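PDB 3H9X: MmcQ/YjbR family DNA-binding protein from Pseudomonas syringae pv. tomato, which probably binds DNA, as a member of the MmcQ/YjbR family whose fold has been described as a "double wing" DNA-binding motif. Local coordinates for residues Tyr84-Lys88 and Glu89-Thr93; Leu108-Asp111 and Ser112-Leu115. All coordinates share one frame; numbering follows the deposited sequence.

Contact 1: residues Tyr84-Lys88 and Glu89-Thr93; sequences YHMNK and EHWIT
The connection that turns strand 80-82 back into its antiparallel neighbour 91-95 is closed by a type I beta turn at N87-H90, and inside it the selenomethionine M86 reaches across to W91. Bends at its second and third torsions (chi2 -68°, chi3 -97°) bring the M86 methyl over the face of the indole: CE of M86 lies 3.3 Å from the centroid of the six-membered ring of W91, almost directly above it, a CH-pi contact. The selenium sits farther back, above the five-membered ring of W91, as a more distant Met-aromatic partner. The edge of the same indole faces the turn, with N87 O near its plane.

N87 organises that turn from two atoms. Its carbonyl oxygen O receives W91 N at 2.8 Å, nearly in line with the C=O bond, and also H90 N at 3.3 Å, which comes from above the carbonyl plane. Its side-chain OD1 accepts E89 N at 2.9 Å, forming an Asx turn, with H90 N a weak second donor. With CG anti to the backbone N (chi1 -174°), the N87 amide lies alongside the H90 ring, and OD1 meets the edge of that ring near CD2.

At the other end of the loop, Y84 N donates to T93 OG1 (2.8 Å), a hydroxyl also bonded to D63. Strand 58-65 runs beside 91-95 and meets H90 and W91 through K65, while M86 also packs on W39 and L42 of strand 39-47.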
ATOM      1  N   TYR A  84       0.813   4.680   7.335  1.00 39.46           N
ATOM      2  CA  TYR A  84       1.872   5.669   7.359  1.00 35.76           C
ATOM      3  C   TYR A  84       1.546   6.759   6.345  1.00 37.66           C
ATOM      4  O   TYR A  84       1.344   6.470   5.171  1.00 35.68           O
ATOM      5  CB  TYR A  84       3.200   5.021   6.991  1.00 46.62           C
ATOM      6  CG  TYR A  84       4.348   5.999   6.972  1.00 47.33           C
ATOM      7  CD1 TYR A  84       4.860   6.523   8.159  1.00 42.00           C
ATOM      8  CD2 TYR A  84       4.904   6.425   5.763  1.00 47.39           C
ATOM      9  CE1 TYR A  84       5.896   7.447   8.144  1.00 53.26           C
ATOM     10  CE2 TYR A  84       5.937   7.351   5.735  1.00 49.15           C
ATOM     11  CZ  TYR A  84       6.426   7.859   6.929  1.00 57.20           C
ATOM     12  OH  TYR A  84       7.423   8.800   6.910  1.00 65.79           O
ATOM     13  N   HIS A  85       1.514   8.007   6.808  1.00 38.43           N
ATOM     14  CA  HIS A  85       1.200   9.173   5.977  1.00 43.53           C
ATOM     15  C   HIS A  85      -0.245   9.180   5.483  1.00 44.02           C
ATOM     16  O   HIS A  85      -0.604   9.963   4.602  1.00 45.94           O
ATOM     17  CB  HIS A  85       2.135   9.284   4.759  1.00 57.91           C
ATOM     18  CG  HIS A  85       3.398  10.057   5.012  1.00 69.02           C
ATOM     19  ND1 HIS A  85       4.158  10.582   3.986  1.00 76.23           N
ATOM     20  CD2 HIS A  85       4.068  10.329   6.155  1.00 64.21           C
ATOM     21  CE1 HIS A  85       5.247  11.140   4.490  1.00 78.05           C
ATOM     22  NE2 HIS A  85       5.216  10.999   5.802  1.00 73.19           N
HETATM   23  N   MSE A  86      -1.071   8.308   6.043  1.00 37.99           N
HETATM   24  CA  MSE A  86      -2.470   8.256   5.665  1.00 39.49           C
HETATM   25  C   MSE A  86      -3.270   8.126   6.939  1.00 38.89           C
HETATM   26  O   MSE A  86      -2.698   7.915   8.006  1.00 46.46           O
HETATM   27  CB  MSE A  86      -2.746   7.064   4.748  1.00 44.41           C
HETATM   28  CG  MSE A  86      -2.036   7.140   3.403  1.00 53.59           C
HETATM   29 SE   MSE A  86      -2.729   8.564   2.273  1.00 67.34          SE
HETATM   30  CE  MSE A  86      -3.962   7.509   1.196  1.00 66.60           C
ATOM     31  N   ASN A  87      -4.588   8.251   6.825  1.00 38.86           N
ATOM     32  CA  ASN A  87      -5.483   8.161   7.974  1.00 42.90           C
ATOM     33  C   ASN A  87      -5.470   6.762   8.575  1.00 42.79           C
ATOM     34  O   ASN A  87      -5.808   5.782   7.905  1.00 45.97           O
ATOM     35  CB  ASN A  87      -6.895   8.537   7.550  1.00 41.30           C
ATOM     36  CG  ASN A  87      -7.843   8.594   8.710  1.00 30.51           C
ATOM     37  OD1 ASN A  87      -8.230   7.570   9.276  1.00 31.48           O
ATOM     38  ND2 ASN A  87      -8.221   9.802   9.090  1.00 39.56           N
ATOM     39  N   LYS A  88      -5.113   6.664   9.849  1.00 39.88           N
ATOM     40  CA  LYS A  88      -5.013   5.357  10.478  1.00 41.82           C
ATOM     41  C   LYS A  88      -6.307   4.551  10.673  1.00 44.35           C
ATOM     42  O   LYS A  88      -6.262   3.319  10.774  1.00 45.63           O
ATOM     43  CB  LYS A  88      -4.257   5.496  11.804  1.00 39.93           C
ATOM     44  CG  LYS A  88      -2.947   6.282  11.698  1.00 40.77           C
ATOM     45  CD  LYS A  88      -1.891   5.651  12.610  1.00 47.75           C
ATOM     46  CE  LYS A  88      -0.793   6.638  13.084  1.00 51.38           C
ATOM     47  NZ  LYS A  88      -1.253   7.665  14.134  1.00 55.94           N
ATOM     48  N   GLU A  89      -7.454   5.223  10.714  1.00 39.79           N
ATOM     49  CA  GLU A  89      -8.718   4.519  10.905  1.00 45.84           C
ATOM     50  C   GLU A  89      -9.284   3.953   9.606  1.00 44.28           C
ATOM     51  O   GLU A  89     -10.222   3.151   9.616  1.00 46.39           O
ATOM     52  CB  GLU A  89      -9.733   5.458  11.552  1.00 53.03           C
ATOM     53  CG  GLU A  89      -9.384   5.838  12.972  1.00 66.12           C
ATOM     54  CD  GLU A  89     -10.220   6.986  13.484  1.00 79.27           C
ATOM     55  OE1 GLU A  89     -11.469   6.869  13.463  1.00 75.01           O
ATOM     56  OE2 GLU A  89      -9.624   8.008  13.902  1.00 86.14           O
ATOM     57  N   HIS A  90      -8.705   4.364   8.482  1.00 42.67           N
ATOM     58  CA  HIS A  90      -9.168   3.899   7.182  1.00 38.54           C
ATOM     59  C   HIS A  90      -8.088   3.252   6.320  1.00 40.25           C
ATOM     60  O   HIS A  90      -8.407   2.527   5.360  1.00 37.87           O
ATOM     61  CB  HIS A  90      -9.791   5.059   6.425  1.00 37.99           C
ATOM     62  CG  HIS A  90     -11.085   5.516   7.005  1.00 36.26           C
ATOM     63  ND1 HIS A  90     -12.278   4.878   6.750  1.00 41.90           N
ATOM     64  CD2 HIS A  90     -11.368   6.524   7.861  1.00 34.52           C
ATOM     65  CE1 HIS A  90     -13.245   5.477   7.423  1.00 43.04           C
ATOM     66  NE2 HIS A  90     -12.719   6.479   8.104  1.00 42.56           N
ATOM     67  N   TRP A  91      -6.822   3.508   6.653  1.00 31.10           N
ATOM     68  CA  TRP A  91      -5.733   2.941   5.870  1.00 34.97           C
ATOM     69  C   TRP A  91      -4.855   1.960   6.631  1.00 36.25           C
ATOM     70  O   TRP A  91      -4.822   1.940   7.861  1.00 34.64           O
ATOM     71  CB  TRP A  91      -4.879   4.051   5.227  1.00 30.56           C
ATOM     72  CG  TRP A  91      -5.640   4.843   4.166  1.00 37.21           C
ATOM     73  CD1 TRP A  91      -6.609   5.785   4.386  1.00 37.11           C
ATOM     74  CD2 TRP A  91      -5.565   4.679   2.740  1.00 34.83           C
ATOM     75  NE1 TRP A  91      -7.144   6.207   3.196  1.00 37.81           N
ATOM     76  CE2 TRP A  91      -6.523   5.544   2.168  1.00 40.93           C
ATOM     77  CE3 TRP A  91      -4.789   3.880   1.890  1.00 36.99           C
ATOM     78  CZ2 TRP A  91      -6.722   5.637   0.785  1.00 42.41           C
ATOM     79  CZ3 TRP A  91      -4.985   3.971   0.510  1.00 37.95           C
ATOM     80  CH2 TRP A  91      -5.944   4.841  -0.025  1.00 40.89           C
ATOM     81  N   ILE A  92      -4.156   1.141   5.850  1.00 31.68           N
ATOM     82  CA  ILE A  92      -3.275   0.084   6.315  1.00 25.90           C
ATOM     83  C   ILE A  92      -1.989   0.160   5.527  1.00 28.66           C
ATOM     84  O   ILE A  92      -2.004   0.533   4.362  1.00 24.26           O
ATOM     85  CB  ILE A  92      -3.960  -1.267   6.058  1.00 29.53           C
ATOM     86  CG1 ILE A  92      -4.896  -1.563   7.206  1.00 38.46           C
ATOM     87  CG2 ILE A  92      -2.974  -2.378   5.943  1.00 34.48           C
ATOM     88  CD1 ILE A  92      -4.154  -1.619   8.504  1.00 48.27           C
ATOM     89  N   THR A  93      -0.874  -0.176   6.162  1.00 30.27           N
ATOM     90  CA  THR A  93       0.415  -0.145   5.473  1.00 34.61           C
ATOM     91  C   THR A  93       0.932  -1.574   5.406  1.00 31.59           C
ATOM     92  O   THR A  93       1.192  -2.180   6.436  1.00 32.96           O
ATOM     93  CB  THR A  93       1.458   0.735   6.225  1.00 30.34           C
ATOM     94  OG1 THR A  93       1.085   2.116   6.137  1.00 32.49           O
ATOM     95  CG2 THR A  93       2.852   0.556   5.623  1.00 27.24           C
TER
HETATM   96  O   HOH W   1      -4.265   2.036  10.365  1.00 17.28           O

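Contact 2: residues Leu108-Asp111 and Ser112-Leu115; sequences LIED and SFQL
E110 and Q114, one turn apart on helix 102-115, form an i to i+4 side-chain pair on the C-terminal helix of the fold. The amide NE2 of Q114 donates to OE2 of E110 over 2.8 Å, meeting the carboxylate oxygen nearly along its C-O axis, and E110 OE2 lies 17° out of the plane of the Q114 amide; the two flat groups are turned only 20° from each other. E110 gets there by a bend in its chain: CG stands anti to the backbone N (chi1 -178°), and the next torsion swings the carboxylate along the helix toward Q114, which is bent in turn.

Beneath this pair the backbone follows the regular alpha-helical pattern. Q114 N reaches E110 O at 2.9 Å, so the residues that carry the side-chain pair are also joined through their main chains. S112 N reaches L108 O at 2.9 Å, and L115 N reaches D111 O at the same length.

The second shell fixes the carboxylate from its other oxygen: OE1 of E110 is hydrogen-bonded to the hydroxyl of Y14. Y14 also meets the ring of F113, which is flanked by H33 and met edge-to-face by Y40. I109 and L108 point to the sheet and touch L64. Here the buried S112 puts OG anti to its backbone N, where it bonds both the carbonyl O of Y40 and the amide N of K65.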
ATOM      1  N   LEU A 108      -6.403  -7.681  -0.801  1.00 43.56           N
ATOM      2  CA  LEU A 108      -6.399  -6.384  -0.112  1.00 41.34           C
ATOM      3  C   LEU A 108      -6.345  -5.253  -1.155  1.00 39.04           C
ATOM      4  O   LEU A 108      -7.034  -4.232  -1.015  1.00 32.76           O
ATOM      5  CB  LEU A 108      -5.209  -6.300   0.854  1.00 36.92           C
ATOM      6  CG  LEU A 108      -5.289  -7.211   2.096  1.00 28.88           C
ATOM      7  CD1 LEU A 108      -3.950  -7.257   2.826  1.00 32.79           C
ATOM      8  CD2 LEU A 108      -6.364  -6.716   3.024  1.00 23.22           C
ATOM      9  N   ILE A 109      -5.537  -5.452  -2.202  1.00 38.76           N
ATOM     10  CA  ILE A 109      -5.439  -4.486  -3.301  1.00 43.58           C
ATOM     11  C   ILE A 109      -6.851  -4.348  -3.913  1.00 44.96           C
ATOM     12  O   ILE A 109      -7.251  -3.254  -4.304  1.00 44.40           O
ATOM     13  CB  ILE A 109      -4.502  -4.961  -4.465  1.00 39.30           C
ATOM     14  CG1 ILE A 109      -3.106  -5.362  -3.960  1.00 35.35           C
ATOM     15  CG2 ILE A 109      -4.396  -3.851  -5.511  1.00 32.69           C
ATOM     16  CD1 ILE A 109      -2.192  -4.223  -3.575  1.00 42.89           C
ATOM     17  N   GLU A 110      -7.582  -5.463  -4.014  1.00 46.82           N
ATOM     18  CA  GLU A 110      -8.935  -5.464  -4.574  1.00 46.88           C
ATOM     19  C   GLU A 110      -9.896  -4.729  -3.649  1.00 45.00           C
ATOM     20  O   GLU A 110     -10.675  -3.887  -4.087  1.00 45.29           O
ATOM     21  CB  GLU A 110      -9.430  -6.904  -4.798  1.00 56.22           C
ATOM     22  CG  GLU A 110     -10.843  -7.032  -5.425  1.00 63.06           C
ATOM     23  CD  GLU A 110     -10.995  -6.293  -6.763  1.00 66.10           C
ATOM     24  OE1 GLU A 110     -10.175  -6.523  -7.675  1.00 65.34           O
ATOM     25  OE2 GLU A 110     -11.942  -5.489  -6.905  1.00 66.85           O
ATOM     26  N   ASP A 111      -9.834  -5.049  -2.366  1.00 40.95           N
ATOM     27  CA  ASP A 111     -10.688  -4.405  -1.386  1.00 43.60           C
ATOM     28  C   ASP A 111     -10.532  -2.880  -1.410  1.00 47.47           C
ATOM     29  O   ASP A 111     -11.526  -2.159  -1.382  1.00 53.14           O
ATOM     30  CB  ASP A 111     -10.375  -4.961  -0.001  1.00 53.32           C
ATOM     31  CG  ASP A 111     -10.998  -6.325   0.223  1.00 63.47           C
ATOM     32  OD1 ASP A 111     -11.103  -7.118  -0.745  1.00 62.44           O
ATOM     33  OD2 ASP A 111     -11.374  -6.615   1.375  1.00 69.87           O
ATOM     34  N   SER A 112      -9.291  -2.392  -1.468  1.00 43.07           N
ATOM     35  CA  SER A 112      -9.006  -0.951  -1.507  1.00 28.54           C
ATOM     36  C   SER A 112      -9.539  -0.354  -2.803  1.00 36.54           C
ATOM     37  O   SER A 112     -10.007   0.784  -2.827  1.00 43.59           O
ATOM     38  CB  SER A 112      -7.492  -0.716  -1.403  1.00 29.53           C
ATOM     39  OG  SER A 112      -7.172   0.648  -1.360  1.00 18.79           O
ATOM     40  N   PHE A 113      -9.470  -1.132  -3.881  1.00 38.96           N
ATOM     41  CA  PHE A 113      -9.952  -0.703  -5.194  1.00 42.60           C
ATOM     42  C   PHE A 113     -11.474  -0.495  -5.164  1.00 44.42           C
ATOM     43  O   PHE A 113     -11.959   0.558  -5.557  1.00 46.76           O
ATOM     44  CB  PHE A 113      -9.598  -1.749  -6.253  1.00 43.22           C
ATOM     45  CG  PHE A 113      -9.832  -1.288  -7.665  1.00 50.06           C
ATOM     46  CD1 PHE A 113      -9.011  -0.332  -8.247  1.00 55.60           C
ATOM     47  CD2 PHE A 113     -10.889  -1.791  -8.410  1.00 54.17           C
ATOM     48  CE1 PHE A 113      -9.241   0.113  -9.549  1.00 48.63           C
ATOM     49  CE2 PHE A 113     -11.124  -1.349  -9.710  1.00 43.77           C
ATOM     50  CZ  PHE A 113     -10.297  -0.396 -10.275  1.00 46.02           C
ATOM     51  N   GLN A 114     -12.211  -1.505  -4.694  1.00 40.99           N
ATOM     52  CA  GLN A 114     -13.665  -1.443  -4.591  1.00 41.13           C
ATOM     53  C   GLN A 114     -14.153  -0.426  -3.569  1.00 41.38           C
ATOM     54  O   GLN A 114     -15.233   0.119  -3.708  1.00 47.43           O
ATOM     55  CB  GLN A 114     -14.247  -2.810  -4.207  1.00 34.88           C
ATOM     56  CG  GLN A 114     -14.164  -3.904  -5.263  1.00 38.40           C
ATOM     57  CD  GLN A 114     -14.750  -3.484  -6.597  1.00 51.97           C
ATOM     58  OE1 GLN A 114     -15.885  -3.014  -6.673  1.00 59.95           O
ATOM     59  NE2 GLN A 114     -13.972  -3.650  -7.658  1.00 52.29           N
ATOM     60  N   LEU A 115     -13.365  -0.197  -2.529  1.00 45.70           N
ATOM     61  CA  LEU A 115     -13.725   0.738  -1.465  1.00 41.67           C
ATOM     62  C   LEU A 115     -13.641   2.179  -1.959  1.00 42.20           C
ATOM     63  O   LEU A 115     -14.172   3.098  -1.335  1.00 39.47           O
ATOM     64  CB  LEU A 115     -12.774   0.558  -0.274  1.00 48.25           C
ATOM     65  CG  LEU A 115     -13.340   0.568   1.146  1.00 50.76           C
ATOM     66  CD1 LEU A 115     -14.175   1.834   1.378  1.00 50.08           C
ATOM     67  CD2 LEU A 115     -14.182  -0.674   1.343  1.00 51.02           C
TER

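Both contacts are local and follow each other along the chain: contact 1 closes the loop leading into strand 91-95, and contact 2 belongs to the helix that comes next, their centres about 14 Å apart. Each pairs a buried part with an exposed one. In contact 1 W91 and T93 are buried while the turn residues N87 to E89 are exposed, and turn hydrogen bonds occur beside a methyl-over-indole contact. Contact 2 relies on a regular helix, with a carboxylate-amide pair on the outer side and aliphatic and hydroxyl groups toward the sheet. Strand 58-65 is common to both: D63 meets contact 1, while L64 and K65 serve both.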